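Local atomic coordinates of protein tudor (Drosophila melanogaster, PDB entry 4Q5W), a protein that binds partner proteins in a methylation-dependent manner, may act in piRNA metabolism with Aubergine and AGO3, and is required to form primordial germ cells. Residues T14-L19 with A107-M112; R65-E70 with I80-G85; T127-L132 with E168-L173; V140-V145 with P152-T157. All coordinates share one frame; numbering follows the deposited sequence. Where two conformers were deposited one is given.

Contact 1: T14-L19 with A107-M112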
loop_
_atom_site.group_PDB
_atom_site.type_symbol
_atom_site.label_atom_id
_atom_site.label_comp_id
_atom_site.label_asym_id
_atom_site.label_seq_id
_atom_site.Cartn_x
_atom_site.Cartn_y
_atom_site.Cartn_z
ATOM N N THR A 14 2.626 3.288 10.644
ATOM C CA THR A 14 1.507 2.597 11.290
ATOM C C THR A 14 0.200 3.385 11.196
ATOM O O THR A 14 -0.883 2.828 11.394
ATOM C CB THR A 14 1.809 2.190 12.755
ATOM O OG1 THR A 14 2.038 3.361 13.548
ATOM C CG2 THR A 14 3.030 1.286 12.813
ATOM N N SER A 15 0.306 4.672 10.873
ATOM C CA SER A 15 -0.870 5.530 10.761
ATOM C C SER A 15 -1.297 5.769 9.316
ATOM O O SER A 15 -2.227 6.540 9.059
ATOM C CB SER A 15 -0.639 6.866 11.466
ATOM O OG SER A 15 -0.548 6.665 12.866
ATOM N N ARG A 16 -0.624 5.096 8.384
ATOM C CA ARG A 16 -0.933 5.245 6.968
ATOM C C ARG A 16 -0.691 3.923 6.256
ATOM O O ARG A 16 0.406 3.650 5.763
ATOM C CB ARG A 16 -0.102 6.382 6.350
ATOM C CG ARG A 16 -0.479 6.719 4.909
ATOM C CD ARG A 16 0.230 7.980 4.446
ATOM N NE ARG A 16 0.101 8.197 3.009
ATOM C CZ ARG A 16 -0.815 8.978 2.452
ATOM N NH1 ARG A 16 -0.860 9.122 1.135
ATOM N NH2 ARG A 16 -1.698 9.610 3.211
ATOM N N ILE A 17 -1.734 3.099 6.222
ATOM C CA ILE A 17 -1.635 1.751 5.695
ATOM C C ILE A 17 -2.629 1.600 4.554
ATOM O O ILE A 17 -3.808 1.889 4.729
ATOM C CB ILE A 17 -1.978 0.724 6.799
ATOM C CG1 ILE A 17 -1.032 0.878 7.990
ATOM C CG2 ILE A 17 -1.911 -0.715 6.270
ATOM C CD1 ILE A 17 -1.431 0.003 9.164
ATOM N N TYR A 18 -2.143 1.167 3.392
ATOM C CA TYR A 18 -2.991 0.901 2.227
ATOM C C TYR A 18 -3.557 -0.513 2.273
ATOM O O TYR A 18 -2.799 -1.471 2.400
ATOM C CB TYR A 18 -2.172 1.061 0.940
ATOM C CG TYR A 18 -1.833 2.495 0.599
ATOM C CD1 TYR A 18 -0.763 3.140 1.208
ATOM C CD2 TYR A 18 -2.569 3.189 -0.347
ATOM C CE1 TYR A 18 -0.445 4.450 0.891
ATOM C CE2 TYR A 18 -2.259 4.504 -0.672
ATOM C CZ TYR A 18 -1.196 5.126 -0.050
ATOM O OH TYR A 18 -0.889 6.431 -0.372
ATOM N N LEU A 19 -4.883 -0.645 2.171
ATOM C CA LEU A 19 -5.538 -1.951 2.198
ATOM C C LEU A 19 -6.524 -2.093 1.062
ATOM O O LEU A 19 -7.238 -1.149 0.738
ATOM C CB LEU A 19 -6.364 -2.146 3.484
ATOM C CG LEU A 19 -5.679 -2.350 4.823
ATOM C CD1 LEU A 19 -5.162 -1.034 5.273
ATOM C CD2 LEU A 19 -6.636 -2.912 5.848
ATOM N N ALA A 107 -7.076 0.357 -3.452
ATOM C CA ALA A 107 -6.618 0.493 -2.064
ATOM C C ALA A 107 -7.188 1.718 -1.356
ATOM O O ALA A 107 -7.278 2.807 -1.936
ATOM C CB ALA A 107 -5.096 0.534 -2.002
ATOM N N GLU A 108 -7.567 1.532 -0.093
ATOM C CA GLU A 108 -8.000 2.634 0.751
ATOM C C GLU A 108 -6.976 2.790 1.864
ATOM O O GLU A 108 -6.324 1.824 2.246
ATOM C CB GLU A 108 -9.381 2.356 1.338
ATOM C CG GLU A 108 -10.450 2.198 0.280
ATOM C CD GLU A 108 -11.768 1.688 0.833
ATOM O OE1 GLU A 108 -12.574 1.178 0.030
ATOM O OE2 GLU A 108 -12.000 1.793 2.060
ATOM N N ILE A 109 -6.825 4.005 2.375
ATOM C CA ILE A 109 -5.867 4.249 3.443
ATOM C C ILE A 109 -6.534 4.239 4.818
ATOM O O ILE A 109 -7.575 4.869 5.028
ATOM C CB ILE A 109 -5.169 5.600 3.263
ATOM C CG1 ILE A 109 -4.475 5.669 1.904
ATOM C CG2 ILE A 109 -4.174 5.841 4.390
ATOM C CD1 ILE A 109 -3.907 7.043 1.583
ATOM N N CYS A 110 -5.936 3.504 5.750
ATOM C CA CYS A 110 -6.404 3.488 7.131
ATOM C C CYS A 110 -5.235 3.670 8.080
ATOM O O CYS A 110 -4.078 3.610 7.667
ATOM C CB CYS A 110 -7.103 2.171 7.439
ATOM S SG CYS A 110 -8.548 1.894 6.414
ATOM N N SER A 111 -5.545 3.870 9.355
ATOM C CA SER A 111 -4.528 4.085 10.372
ATOM C C SER A 111 -4.753 3.156 11.554
ATOM O O SER A 111 -5.884 2.961 11.973
ATOM C CB SER A 111 -4.598 5.532 10.860
ATOM O OG SER A 111 -3.760 5.739 11.992
ATOM N N MET A 112 -3.680 2.590 12.101
ATOM C CA MET A 112 -3.803 1.912 13.381
ATOM C C MET A 112 -3.931 2.977 14.456
ATOM O O MET A 112 -3.706 4.167 14.204
ATOM C CB MET A 112 -2.583 1.024 13.663
ATOM C CG MET A 112 -2.242 0.082 12.523
ATOM S SD MET A 112 -0.782 -0.921 12.860
ATOM C CE MET A 112 -1.518 -1.975 14.081
#
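I17 and L19 face C110 and E108 as antiparallel hydrogen-bonded pairs, with the non-hydrogen-bonded pair Y18 and I109 between them, and the strands 16-19 and 108-112 run at 135° to each other, a strongly twisted ladder. I17 N donates a hydrogen bond to C110 O at 2.8 Å and I17 O accepts one from C110 N; L19 and E108 repeat the exchange. Ahead of the ladder, M112 N reaches T14 O at 2.9 Å. On the face that carries Y18 and I109, the isoleucine lies alongside the tyrosine and points the same way. Its CG1 sits over the ring, 3.9 Å from the centroid of Y18 and 21° off the normal, a CH-pi contact that suits an aliphatic branch beside a flat aromatic. With I109 CG1 anti to its carbonyl carbon (chi1 -57°), CD1 is carried on towards the phenol end, where it also lies over one face of the R16 guanidinium, 3.7 Å from NH1. A107, small enough for the ring edge, brings CB to 4.0 Å from Y18 CD2. I17 and L19 occupy the other face. I17 CD1 presses on M112 CG at 3.5 Å, tighter than usual for two carbons, and F129 of helix 122-134 touches both residues. S111 OG reaches forward along its own strand to donate to M112 O at 2.7 Å. Such pairing of an N-terminal strand with one entered after the Tudor core is characteristic of extended Tudor domains, whose SN-like (OB-fold) part is built from both ends of the sequence.

Contact 2: R65-E70 with I80-G85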
loop_
_atom_site.group_PDB
_atom_site.type_symbol
_atom_site.label_atom_id
_atom_site.label_comp_id
_atom_site.label_asym_id
_atom_site.label_seq_id
_atom_site.Cartn_x
_atom_site.Cartn_y
_atom_site.Cartn_z
ATOM N N ARG A 65 -1.806 0.947 -12.814
ATOM C CA ARG A 65 -2.265 2.320 -12.833
ATOM C C ARG A 65 -1.379 3.147 -11.918
ATOM O O ARG A 65 -1.049 2.719 -10.811
ATOM C CB ARG A 65 -3.709 2.426 -12.362
ATOM C CG ARG A 65 -4.697 1.723 -13.278
ATOM C CD ARG A 65 -6.076 2.310 -13.098
ATOM N NE ARG A 65 -6.610 2.040 -11.765
ATOM C CZ ARG A 65 -7.724 2.589 -11.296
ATOM N NH1 ARG A 65 -8.148 2.294 -10.069
ATOM N NH2 ARG A 65 -8.413 3.428 -12.061
ATOM N N SER A 66 -1.008 4.338 -12.374
ATOM C CA SER A 66 -0.053 5.156 -11.640
ATOM C C SER A 66 -0.405 6.631 -11.633
ATOM O O SER A 66 -1.142 7.109 -12.491
ATOM C CB SER A 66 1.342 4.986 -12.240
ATOM O OG SER A 66 1.304 5.219 -13.643
ATOM N N ARG A 67 0.159 7.353 -10.666
ATOM C CA ARG A 67 0.048 8.803 -10.610
ATOM C C ARG A 67 1.441 9.373 -10.381
ATOM O O ARG A 67 2.207 8.859 -9.566
ATOM C CB ARG A 67 -0.902 9.264 -9.494
ATOM C CG ARG A 67 -0.997 10.777 -9.353
ATOM C CD ARG A 67 -2.170 11.215 -8.471
ATOM N NE ARG A 67 -2.275 10.409 -7.255
ATOM C CZ ARG A 67 -1.590 10.646 -6.140
ATOM N NH1 ARG A 67 -1.757 9.865 -5.078
ATOM N NH2 ARG A 67 -0.744 11.668 -6.081
ATOM N N ILE A 68 1.773 10.426 -11.115
ATOM C CA ILE A 68 3.089 11.037 -11.006
ATOM C C ILE A 68 3.234 11.786 -9.687
ATOM O O ILE A 68 2.454 12.694 -9.389
ATOM C CB ILE A 68 3.353 12.016 -12.169
ATOM C CG1 ILE A 68 3.151 11.316 -13.518
ATOM C CG2 ILE A 68 4.754 12.597 -12.073
ATOM C CD1 ILE A 68 4.103 10.170 -13.774
ATOM N N LEU A 69 4.234 11.401 -8.904
ATOM C CA LEU A 69 4.550 12.101 -7.665
ATOM C C LEU A 69 5.602 13.186 -7.893
ATOM O O LEU A 69 5.465 14.311 -7.406
ATOM C CB LEU A 69 5.049 11.117 -6.614
ATOM C CG LEU A 69 3.996 10.127 -6.108
ATOM C CD1 LEU A 69 4.616 9.139 -5.145
ATOM C CD2 LEU A 69 2.854 10.888 -5.443
ATOM N N GLU A 70 6.658 12.841 -8.627
ATOM C CA GLU A 70 7.746 13.775 -8.879
ATOM C C GLU A 70 8.302 13.633 -10.292
ATOM O O GLU A 70 8.457 12.523 -10.802
ATOM C CB GLU A 70 8.864 13.570 -7.853
ATOM C CG GLU A 70 9.953 14.629 -7.885
ATOM C CD GLU A 70 10.981 14.441 -6.786
ATOM O OE1 GLU A 70 10.839 13.487 -5.993
ATOM O OE2 GLU A 70 11.933 15.244 -6.718
ATOM N N ILE A 80 3.327 6.737 -7.848
ATOM C CA ILE A 80 2.620 5.837 -6.940
ATOM C C ILE A 80 1.789 4.853 -7.762
ATOM O O ILE A 80 1.139 5.237 -8.740
ATOM C CB ILE A 80 1.728 6.597 -5.912
ATOM C CG1 ILE A 80 0.935 5.606 -5.048
ATOM C CG2 ILE A 80 0.779 7.561 -6.596
ATOM C CD1 ILE A 80 0.148 6.271 -3.902
ATOM N N LEU A 81 1.832 3.576 -7.390
ATOM C CA LEU A 81 0.942 2.590 -7.997
ATOM C C LEU A 81 -0.367 2.685 -7.237
ATOM O O LEU A 81 -0.521 2.087 -6.157
ATOM C CB LEU A 81 1.531 1.182 -7.906
ATOM C CG LEU A 81 2.993 1.037 -8.372
ATOM C CD1 LEU A 81 3.428 -0.421 -8.351
ATOM C CD2 LEU A 81 3.202 1.644 -9.759
ATOM N N ILE A 82 -1.296 3.457 -7.793
ATOM C CA ILE A 82 -2.464 3.928 -7.052
ATOM C C ILE A 82 -3.351 2.838 -6.470
ATOM O O ILE A 82 -4.004 3.050 -5.445
ATOM C CB ILE A 82 -3.330 4.892 -7.879
ATOM C CG1 ILE A 82 -3.880 4.197 -9.131
ATOM C CG2 ILE A 82 -2.527 6.134 -8.235
ATOM C CD1 ILE A 82 -5.014 4.965 -9.790
ATOM N N ASP A 83 -3.378 1.676 -7.109
ATOM C CA ASP A 83 -4.231 0.605 -6.628
ATOM C C ASP A 83 -3.621 -0.107 -5.435
ATOM O O ASP A 83 -4.317 -0.849 -4.749
ATOM C CB ASP A 83 -4.576 -0.372 -7.758
ATOM C CG ASP A 83 -5.497 0.256 -8.793
ATOM O OD1 ASP A 83 -6.402 1.021 -8.382
ATOM O OD2 ASP A 83 -5.313 -0.003 -10.002
ATOM N N TYR A 84 -2.341 0.153 -5.169
ATOM C CA TYR A 84 -1.603 -0.585 -4.134
ATOM C C TYR A 84 -0.991 0.308 -3.063
ATOM O O TYR A 84 -0.993 -0.040 -1.867
ATOM C CB TYR A 84 -0.518 -1.464 -4.767
ATOM C CG TYR A 84 -1.089 -2.536 -5.661
ATOM C CD1 TYR A 84 -1.457 -2.256 -6.976
ATOM C CD2 TYR A 84 -1.301 -3.818 -5.185
ATOM C CE1 TYR A 84 -1.994 -3.237 -7.788
ATOM C CE2 TYR A 84 -1.836 -4.792 -5.991
ATOM C CZ TYR A 84 -2.179 -4.491 -7.297
ATOM O OH TYR A 84 -2.713 -5.474 -8.102
ATOM N N GLY A 85 -0.441 1.442 -3.482
ATOM C CA GLY A 85 0.093 2.407 -2.535
ATOM C C GLY A 85 1.601 2.587 -2.531
ATOM O O GLY A 85 2.091 3.635 -2.111
HETATM O O HOH W 1 -2.950 -0.982 -11.012
HETATM O O HOH W 2 -1.753 0.456 -9.330
#
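R65 and D83 make the charged interaction. The arginine grips the carboxylate side-on, NE to OD2 at 3.0 Å and NH1 to OD1 at 2.7 Å, both oxygens being met on their syn sides; the two flat groups are nearly coplanar, 26° apart. The bend in the arginine chain (chi3 -66°) turns its NE edge to the aspartate. NH1 and NH2 also donate to the carbonyls of K104 and I103, and D83 OD1 accepts V106 N, so this buried pair is well supplied with partners. Were R65 cut back to an alanine, the D83 carboxylate would probably lose its counter-charge and the I103 and K104 carbonyls these donors. Two waters reinforce the link: one joins R65 N to D83 OD2, the other R65 O to D83 N. Among backbone bonds, R67 and I80 exchange a pair of 3.0 Å, each N to the other's O, whereas I82 N meets R65 O at 3.1 Å with a bent angle of 138°, as the strand gives way to a turn in which L81 O accepts both Y84 N and G85 N. Apolar contacts fill in between. I82 CD1 lies over the centre of the R65 guanidinium, 3.8 Å above its plane, while I82 CG2 touches R67 CB at 3.7 Å. L69, which with E70 forms a classic beta bulge opposite K78, packs its CD1 on I80 CB at 3.9 Å. This hairpin belongs to the antiparallel Tudor sheet: strand 52-56 flanks strand 63-71, and helix 25-37 covers R65, D83 and Y84.

Contact 3: T127-L132 with E168-L173; sequences TTFDAL and EHLQKL
T128 OG1 is held from two directions: it donates to L124 O in the preceding turn of its own helix and accepts a water at 2.8 Å. That water also donates, weakly, to L173 O at 3.2 Å, a tenuous polar bridge between the helices. A threonine suits this spot because the hydroxyl is satisfied by its own helix while the methyl is left for packing. With CG2 anti to the backbone N, the methyl faces the other helix and lies 3.7 Å from L170 CD1 and equally close to L173 CB. L170 carries the middle of the contact with both branches. Its CG is also anti to the backbone N (chi1 -173°), which brings the fork nearer to the other helix than the CB direction alone would suggest: CD1 touches F129 N at 3.6 Å, and CD2 reaches F129 CB at 4.0 Å, the two side chains crossing at about a right angle. This is packing of the helices 122-134 and 166-182, which belong to the SN-like part of the extended Tudor domain; their segments here approach to 10.1 Å between axes at 128°. F129 gives only a modest area to E168-L173; its ring also reaches I17 and M112 of the beta sheet, and I166, at the start of helix 166-182, touches it too. A turn further on, L132 CD1 meets H169 CD2 at 3.9 Å, an aliphatic branch against the carbon side of an imidazole, placed obliquely to the ring. L164 touches both L132 and H169, while F118 of helix 116-120 packs on L170.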
loop_
_atom_site.group_PDB
_atom_site.type_symbol
_atom_site.label_atom_id
_atom_site.label_comp_id
_atom_site.label_asym_id
_atom_site.label_seq_id
_atom_site.Cartn_x
_atom_site.Cartn_y
_atom_site.Cartn_z
ATOM N N THR A 127 10.001 -2.584 10.548
ATOM C CA THR A 127 10.582 -3.869 10.165
ATOM C C THR A 127 9.883 -5.026 10.892
ATOM O O THR A 127 9.663 -6.098 10.309
ATOM C CB THR A 127 12.126 -3.911 10.366
ATOM O OG1 THR A 127 12.650 -5.140 9.848
ATOM C CG2 THR A 127 12.507 -3.778 11.835
ATOM N N THR A 128 9.529 -4.802 12.156
ATOM C CA THR A 128 8.792 -5.805 12.916
ATOM C C THR A 128 7.401 -5.996 12.314
ATOM O O THR A 128 6.927 -7.119 12.195
ATOM C CB THR A 128 8.707 -5.431 14.403
ATOM O OG1 THR A 128 10.034 -5.192 14.889
ATOM C CG2 THR A 128 8.063 -6.568 15.232
ATOM N N PHE A 129 6.765 -4.898 11.912
ATOM C CA PHE A 129 5.429 -4.944 11.326
ATOM C C PHE A 129 5.491 -5.720 10.000
ATOM O O PHE A 129 4.628 -6.553 9.713
ATOM C CB PHE A 129 4.940 -3.504 11.100
ATOM C CG PHE A 129 3.474 -3.373 10.748
ATOM C CD1 PHE A 129 2.568 -4.423 10.930
ATOM C CD2 PHE A 129 3.000 -2.167 10.246
ATOM C CE1 PHE A 129 1.225 -4.269 10.605
ATOM C CE2 PHE A 129 1.658 -2.005 9.915
ATOM C CZ PHE A 129 0.772 -3.055 10.090
ATOM N N ASP A 130 6.527 -5.459 9.203
ATOM C CA ASP A 130 6.687 -6.141 7.920
ATOM C C ASP A 130 6.752 -7.654 8.106
ATOM O O ASP A 130 6.131 -8.404 7.354
ATOM C CB ASP A 130 7.939 -5.654 7.178
ATOM C CG ASP A 130 7.748 -4.298 6.527
ATOM O OD1 ASP A 130 6.613 -3.989 6.103
ATOM O OD2 ASP A 130 8.738 -3.542 6.432
ATOM N N ALA A 131 7.492 -8.095 9.118
ATOM C CA ALA A 131 7.641 -9.515 9.397
ATOM C C ALA A 131 6.317 -10.112 9.859
ATOM O O ALA A 131 5.968 -11.226 9.476
ATOM C CB ALA A 131 8.715 -9.730 10.442
ATOM N N LEU A 132 5.594 -9.357 10.684
ATOM C CA LEU A 132 4.260 -9.731 11.145
ATOM C C LEU A 132 3.283 -9.904 9.976
ATOM O O LEU A 132 2.523 -10.885 9.907
ATOM C CB LEU A 132 3.747 -8.654 12.105
ATOM C CG LEU A 132 2.693 -9.023 13.139
ATOM C CD1 LEU A 132 3.080 -10.328 13.815
ATOM C CD2 LEU A 132 2.575 -7.909 14.167
ATOM N N GLU A 168 -1.617 -4.414 19.673
ATOM C CA GLU A 168 -1.035 -4.855 20.920
ATOM C C GLU A 168 0.197 -5.732 20.718
ATOM O O GLU A 168 1.178 -5.585 21.436
ATOM C CB GLU A 168 -2.084 -5.561 21.779
ATOM C CG GLU A 168 -3.198 -4.628 22.251
ATOM C CD GLU A 168 -4.323 -4.449 21.243
ATOM O OE1 GLU A 168 -4.251 -5.042 20.146
ATOM O OE2 GLU A 168 -5.292 -3.716 21.559
ATOM N N HIS A 169 0.150 -6.645 19.748
ATOM C CA HIS A 169 1.276 -7.541 19.519
ATOM C C HIS A 169 2.516 -6.809 19.023
ATOM O O HIS A 169 3.646 -7.124 19.417
ATOM C CB HIS A 169 0.912 -8.622 18.508
ATOM C CG HIS A 169 1.829 -9.797 18.543
ATOM N ND1 HIS A 169 1.776 -10.747 19.540
ATOM C CD2 HIS A 169 2.859 -10.152 17.736
ATOM C CE1 HIS A 169 2.714 -11.653 19.329
ATOM N NE2 HIS A 169 3.378 -11.322 18.236
ATOM N N LEU A 170 2.305 -5.827 18.157
ATOM C CA LEU A 170 3.431 -5.077 17.600
ATOM C C LEU A 170 4.135 -4.284 18.693
ATOM O O LEU A 170 5.365 -4.235 18.742
ATOM C CB LEU A 170 2.961 -4.143 16.492
ATOM C CG LEU A 170 4.063 -3.423 15.719
ATOM C CD1 LEU A 170 5.045 -4.411 15.083
ATOM C CD2 LEU A 170 3.442 -2.534 14.656
ATOM N N GLN A 171 3.355 -3.680 19.583
ATOM C CA GLN A 171 3.944 -2.979 20.722
ATOM C C GLN A 171 4.768 -3.924 21.581
ATOM O O GLN A 171 5.880 -3.588 22.004
ATOM C CB GLN A 171 2.865 -2.348 21.585
ATOM C CG GLN A 171 2.206 -1.130 20.970
ATOM C CD GLN A 171 1.081 -0.610 21.830
ATOM O OE1 GLN A 171 1.248 0.366 22.564
ATOM N NE2 GLN A 171 -0.076 -1.255 21.744
ATOM N N LYS A 172 4.214 -5.103 21.831
ATOM C CA LYS A 172 4.871 -6.119 22.653
ATOM C C LYS A 172 6.205 -6.572 22.069
ATOM O O LYS A 172 7.201 -6.637 22.786
ATOM C CB LYS A 172 3.947 -7.321 22.874
ATOM C CG LYS A 172 4.574 -8.398 23.756
ATOM C CD LYS A 172 3.576 -9.473 24.142
ATOM C CE LYS A 172 3.284 -10.409 23.001
ATOM N NZ LYS A 172 2.343 -11.484 23.431
ATOM N N LEU A 173 6.221 -6.885 20.773
ATOM C CA LEU A 173 7.444 -7.311 20.088
ATOM C C LEU A 173 8.539 -6.245 20.066
ATOM O O LEU A 173 9.711 -6.563 20.241
ATOM C CB LEU A 173 7.155 -7.763 18.658
ATOM C CG LEU A 173 6.297 -9.010 18.441
ATOM C CD1 LEU A 173 6.209 -9.352 16.966
ATOM C CD2 LEU A 173 6.829 -10.213 19.230
HETATM O O HOH W 3 11.030 -6.053 17.385
#

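Contact 4: V140-V145 with P152-T157; sequences VAVEFV and PVVRLT
A beta hairpin of the SN-like part of the domain joins V140-V145 to P152-T157, its strands antiparallel at 151°. A141 and T157, then E143 and R155, are its hydrogen-bonded pairs: A141 N gives to T157 O at 2.7 Å, and E143 N to R155 O at 3.0 Å. V145 N donates to V153 O, carrying the bonding on past the F144-V154 pair. On the apolar face V142 and F144 stand across from L156 and V154. V142 CG2 touches L156 CD2 at 3.9 Å, and V142 CG1 lies 3.8 Å from V154 CG1. The F144 ring, with CG anti to the carbonyl carbon (chi1 -73°), runs alongside V154, its CD1 3.5 Å from V154 CG1, while P152 CB comes in at the ring edge, 4.0 Å from CE1. With an alanine here in place of F144, V154 CG1 and P152 CB are likely to lose their cover, and F21 its aromatic neighbour. On the other face E143 and R155 pair as a salt bridge whose modelled separation is too short to be trusted. V145 CG2 lies 3.8 Å above the centre of the R155 guanidinium, an aliphatic cover over its flat face. Strands 5-11 and 16-21 touch the apolar face through I8, A6, L19 and F21; S111 of strand 108-112 bonds the backbone of P152 and V154, and I166 of helix 166-182 closes over V140 and L156.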
loop_
_atom_site.group_PDB
_atom_site.type_symbol
_atom_site.label_atom_id
_atom_site.label_comp_id
_atom_site.label_asym_id
_atom_site.label_seq_id
_atom_site.Cartn_x
_atom_site.Cartn_y
_atom_site.Cartn_z
ATOM N N VAL A 140 -5.831 -9.532 6.661
ATOM C CA VAL A 140 -6.255 -9.059 7.970
ATOM C C VAL A 140 -7.761 -8.891 8.096
ATOM O O VAL A 140 -8.464 -8.580 7.127
ATOM C CB VAL A 140 -5.617 -7.694 8.327
ATOM C CG1 VAL A 140 -4.139 -7.849 8.614
ATOM C CG2 VAL A 140 -5.843 -6.668 7.200
ATOM N N ALA A 141 -8.253 -9.096 9.308
ATOM C CA ALA A 141 -9.601 -8.690 9.649
ATOM C C ALA A 141 -9.546 -7.245 10.113
ATOM O O ALA A 141 -8.606 -6.833 10.798
ATOM C CB ALA A 141 -10.188 -9.598 10.733
ATOM N N VAL A 142 -10.547 -6.466 9.724
ATOM C CA VAL A 142 -10.536 -5.039 10.010
ATOM C C VAL A 142 -11.770 -4.628 10.807
ATOM O O VAL A 142 -12.897 -4.934 10.428
ATOM C CB VAL A 142 -10.500 -4.210 8.697
ATOM C CG1 VAL A 142 -10.456 -2.704 8.997
ATOM C CG2 VAL A 142 -9.338 -4.637 7.834
ATOM N N GLU A 143 -11.554 -3.975 11.940
ATOM C CA GLU A 143 -12.636 -3.368 12.703
ATOM C C GLU A 143 -12.409 -1.860 12.786
ATOM O O GLU A 143 -11.291 -1.424 13.061
ATOM C CB GLU A 143 -12.682 -3.968 14.110
ATOM C CG GLU A 143 -13.538 -3.195 15.096
ATOM C CD GLU A 143 -13.608 -3.869 16.451
ATOM O OE1 GLU A 143 -13.412 -5.103 16.504
ATOM O OE2 GLU A 143 -13.855 -3.167 17.461
ATOM N N PHE A 144 -13.459 -1.072 12.569
ATOM C CA PHE A 144 -13.317 0.385 12.612
ATOM C C PHE A 144 -13.467 1.005 13.996
ATOM O O PHE A 144 -14.483 0.842 14.661
ATOM C CB PHE A 144 -14.252 1.059 11.604
ATOM C CG PHE A 144 -13.810 0.883 10.183
ATOM C CD1 PHE A 144 -12.961 1.796 9.597
ATOM C CD2 PHE A 144 -14.213 -0.218 9.449
ATOM C CE1 PHE A 144 -12.528 1.627 8.298
ATOM C CE2 PHE A 144 -13.781 -0.392 8.152
ATOM C CZ PHE A 144 -12.941 0.529 7.579
ATOM N N VAL A 145 -12.435 1.731 14.419
ATOM C CA VAL A 145 -12.469 2.451 15.685
ATOM C C VAL A 145 -13.076 3.827 15.479
ATOM O O VAL A 145 -13.933 4.260 16.251
ATOM C CB VAL A 145 -11.060 2.641 16.270
ATOM C CG1 VAL A 145 -11.139 3.324 17.634
ATOM C CG2 VAL A 145 -10.328 1.305 16.365
ATOM N N PRO A 152 -9.207 6.827 8.505
ATOM C CA PRO A 152 -10.019 6.188 9.538
ATOM C C PRO A 152 -9.141 5.299 10.403
ATOM O O PRO A 152 -8.214 4.685 9.885
ATOM C CB PRO A 152 -10.997 5.326 8.730
ATOM C CG PRO A 152 -10.998 5.901 7.376
ATOM C CD PRO A 152 -9.647 6.460 7.147
ATOM N N VAL A 153 -9.416 5.257 11.702
ATOM C CA VAL A 153 -8.640 4.435 12.616
ATOM C C VAL A 153 -9.256 3.046 12.746
ATOM O O VAL A 153 -10.469 2.921 12.915
ATOM C CB VAL A 153 -8.538 5.093 13.996
ATOM C CG1 VAL A 153 -7.704 4.238 14.927
ATOM C CG2 VAL A 153 -7.938 6.491 13.862
ATOM N N VAL A 154 -8.418 2.011 12.669
ATOM C CA VAL A 154 -8.895 0.632 12.653
ATOM C C VAL A 154 -8.093 -0.264 13.581
ATOM O O VAL A 154 -6.973 0.081 13.983
ATOM C CB VAL A 154 -8.759 0.020 11.252
ATOM C CG1 VAL A 154 -9.638 0.762 10.243
ATOM C CG2 VAL A 154 -7.308 0.025 10.830
ATOM N N ARG A 155 -8.682 -1.409 13.919
ATOM C CA ARG A 155 -7.978 -2.487 14.602
ATOM C C ARG A 155 -7.773 -3.621 13.620
ATOM O O ARG A 155 -8.721 -4.041 12.961
ATOM C CB ARG A 155 -8.786 -3.020 15.776
ATOM C CG ARG A 155 -8.810 -2.124 16.982
ATOM C CD ARG A 155 -9.449 -2.853 18.143
ATOM N NE ARG A 155 -10.000 -1.905 19.095
ATOM C CZ ARG A 155 -11.229 -1.412 19.005
ATOM N NH1 ARG A 155 -12.020 -1.793 18.013
ATOM N NH2 ARG A 155 -11.667 -0.545 19.905
ATOM N N LEU A 156 -6.547 -4.121 13.527
ATOM C CA LEU A 156 -6.231 -5.178 12.572
ATOM C C LEU A 156 -5.900 -6.479 13.287
ATOM O O LEU A 156 -5.163 -6.482 14.272
ATOM C CB LEU A 156 -5.038 -4.767 11.706
ATOM C CG LEU A 156 -5.161 -3.421 10.986
ATOM C CD1 LEU A 156 -3.833 -3.053 10.348
ATOM C CD2 LEU A 156 -6.261 -3.472 9.944
ATOM N N THR A 157 -6.452 -7.580 12.794
ATOM C CA THR A 157 -6.196 -8.912 13.336
ATOM C C THR A 157 -5.724 -9.807 12.182
ATOM O O THR A 157 -6.299 -9.738 11.101
ATOM C CB THR A 157 -7.495 -9.493 13.948
ATOM O OG1 THR A 157 -8.052 -8.557 14.883
ATOM C CG2 THR A 157 -7.229 -10.799 14.659
#

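Contact 2 comes first to completion along the chain, nested within the loop closed by contact 1; contact 4 is nested likewise within contact 3. Contacts 1 and 4, with centres about 10 Å apart, share one sheet, where strands 108-112 and 153-158 are neighbours through S111, P152 and V154. Contact 3 packs helices beside that sheet, F129 touching I17 and M112. Contact 2 lies in the separate Tudor sheet, about 27 Å from contact 3 between centres, and meets contact 1 where Y18 touches Y84 and G85. Thus the Tudor core is inserted into the sequence of an SN-like unit, and contact 1 lies at the junction of the two.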